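PDB 2F4I: lipoprotein from Thermotoga maritima, which is of unknown function but has an OB fold and is probably a periplasmic lipoprotein of the DUF2291 family. Local coordinates for residues A[72-76]-A[115-119]. Residues are numbered along the deposited sequence; the frame is centred on the assembly and turned at random.
Sequences RYYII and VNATG
In this OB-fold protein the last turn of helix 113-118 packs against the start of strand 72-81, the CA atoms of Tyr73 and Ala117 being the nearest pair across the contact, 4.6 Å apart. Asn116 lays its CB over the middle of the Tyr73 ring, 3.5 Å from the centroid and 4° off the ring normal, a CH-pi contact. The two side chains run alongside each other in the same direction, the amide turned 82° from the ring plane, and Asn116 ND2 gives a weak hydrogen bond of 3.4 Å to Tyr73 OH. Tyr73 CG, anti to the carbonyl carbon (chi1 -60°), brings the ring over Asn116 CB, and Tyr73 CB rests on Ala117 CA at 3.5 Å. A leucine at Tyr73 would probably leave Asn116 ND2 without its hydroxyl acceptor and its CB without an aromatic face. Close by, one water donates to both Tyr73 O, at 2.6 Å, and Ala117 O, bridging the two backbones. Further along the strand, Ile75 CD1 meets Thr118 CG2 at 4.1 Å. Strand 165-174, hydrogen-bonded to strand 72-81, adds Val171 against Ala117 and Thr173 against Tyr73, whereas Tyr74 points away from helix 113-118 and packs on Val47 and Leu51 of helix 44-53.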
loop_
_atom_site.group_PDB
_atom_site.type_symbol
_atom_site.label_atom_id
_atom_site.label_comp_id
_atom_site.label_asym_id
_atom_site.label_seq_id
_atom_site.Cartn_x
_atom_site.Cartn_y
_atom_site.Cartn_z
ATOM N N ARG A 72 -5.102 -7.192 -9.783
ATOM C CA ARG A 72 -5.477 -7.718 -8.474
ATOM C C ARG A 72 -4.921 -6.807 -7.377
ATOM O O ARG A 72 -3.729 -6.596 -7.295
ATOM C CB ARG A 72 -4.907 -9.141 -8.347
ATOM C CG ARG A 72 -5.402 -10.079 -9.448
ATOM C CD ARG A 72 -6.911 -10.264 -9.368
ATOM N NE ARG A 72 -7.421 -11.168 -10.397
ATOM C CZ ARG A 72 -8.059 -10.815 -11.516
ATOM N NH1 ARG A 72 -8.297 -9.556 -11.814
ATOM N NH2 ARG A 72 -8.488 -11.757 -12.361
ATOM N N TYR A 73 -5.796 -6.240 -6.559
ATOM C CA TYR A 73 -5.422 -5.201 -5.595
ATOM C C TYR A 73 -5.376 -5.743 -4.168
ATOM O O TYR A 73 -6.391 -6.192 -3.639
ATOM C CB TYR A 73 -6.390 -3.997 -5.646
ATOM C CG TYR A 73 -6.433 -3.350 -6.983
ATOM C CD1 TYR A 73 -5.519 -2.365 -7.304
ATOM C CD2 TYR A 73 -7.364 -3.749 -7.954
ATOM C CE1 TYR A 73 -5.488 -1.806 -8.576
ATOM C CE2 TYR A 73 -7.370 -3.165 -9.225
ATOM C CZ TYR A 73 -6.423 -2.200 -9.535
ATOM O OH TYR A 73 -6.353 -1.622 -10.785
ATOM N N TYR A 74 -4.181 -5.668 -3.567
ATOM C CA TYR A 74 -3.890 -6.260 -2.269
ATOM C C TYR A 74 -3.728 -5.177 -1.225
ATOM O O TYR A 74 -3.202 -4.095 -1.518
ATOM C CB TYR A 74 -2.578 -7.020 -2.333
ATOM C CG TYR A 74 -2.638 -8.333 -3.054
ATOM C CD1 TYR A 74 -2.550 -8.397 -4.447
ATOM C CD2 TYR A 74 -2.746 -9.513 -2.343
ATOM C CE1 TYR A 74 -2.579 -9.603 -5.082
ATOM C CE2 TYR A 74 -2.781 -10.713 -2.963
ATOM C CZ TYR A 74 -2.691 -10.770 -4.340
ATOM O OH TYR A 74 -2.723 -11.998 -4.962
ATOM N N ILE A 75 -4.161 -5.482 -0.004
ATOM C CA ILE A 75 -3.807 -4.665 1.131
ATOM C C ILE A 75 -3.297 -5.568 2.248
ATOM O O ILE A 75 -3.956 -6.558 2.611
ATOM C CB ILE A 75 -4.931 -3.678 1.501
ATOM C CG1 ILE A 75 -4.623 -2.966 2.807
ATOM C CG2 ILE A 75 -6.267 -4.301 1.530
ATOM C CD1 ILE A 75 -5.391 -1.651 2.864
ATOM N N ILE A 76 -2.064 -5.282 2.685
ATOM C CA ILE A 76 -1.369 -6.063 3.697
ATOM C C ILE A 76 -0.976 -5.201 4.892
ATOM O O ILE A 76 -0.873 -3.979 4.803
ATOM C CB ILE A 76 -0.130 -6.861 3.138
ATOM C CG1 ILE A 76 0.875 -5.934 2.473
ATOM C CG2 ILE A 76 -0.617 -7.961 2.227
ATOM C CD1 ILE A 76 2.297 -6.522 2.270
ATOM N N VAL A 115 -7.293 3.582 -4.072
ATOM C CA VAL A 115 -8.762 3.536 -4.023
ATOM C C VAL A 115 -9.299 2.155 -4.386
ATOM O O VAL A 115 -10.275 1.736 -3.829
ATOM C CB VAL A 115 -9.442 4.674 -4.912
ATOM C CG1 VAL A 115 -9.076 6.034 -4.387
ATOM C CG2 VAL A 115 -9.122 4.507 -6.433
ATOM N N ASN A 116 -8.623 1.457 -5.290
ATOM C CA ASN A 116 -9.017 0.105 -5.705
ATOM C C ASN A 116 -8.671 -0.983 -4.696
ATOM O O ASN A 116 -9.493 -1.875 -4.450
ATOM C CB ASN A 116 -8.449 -0.189 -7.092
ATOM C CG ASN A 116 -9.087 0.668 -8.169
ATOM O OD1 ASN A 116 -10.007 1.439 -7.906
ATOM N ND2 ASN A 116 -8.648 0.495 -9.394
ATOM N N ALA A 117 -7.512 -0.883 -4.057
ATOM C CA ALA A 117 -7.135 -1.831 -2.973
ATOM C C ALA A 117 -7.972 -1.679 -1.715
ATOM O O ALA A 117 -8.269 -2.687 -1.058
ATOM C CB ALA A 117 -5.613 -1.713 -2.632
ATOM N N THR A 118 -8.337 -0.433 -1.371
ATOM C CA THR A 118 -9.042 -0.110 -0.108
ATOM C C THR A 118 -10.579 -0.085 -0.258
ATOM O O THR A 118 -11.335 -0.273 0.710
ATOM C CB THR A 118 -8.584 1.318 0.441
ATOM O OG1 THR A 118 -9.032 2.369 -0.432
ATOM C CG2 THR A 118 -7.031 1.393 0.670
ATOM N N GLY A 119 -11.027 0.159 -1.483
ATOM C CA GLY A 119 -12.432 0.386 -1.796
ATOM C C GLY A 119 -13.020 1.680 -1.251
ATOM O O GLY A 119 -14.262 1.825 -1.151
HETATM O O HOH W 1 -7.522 -5.261 -1.500
#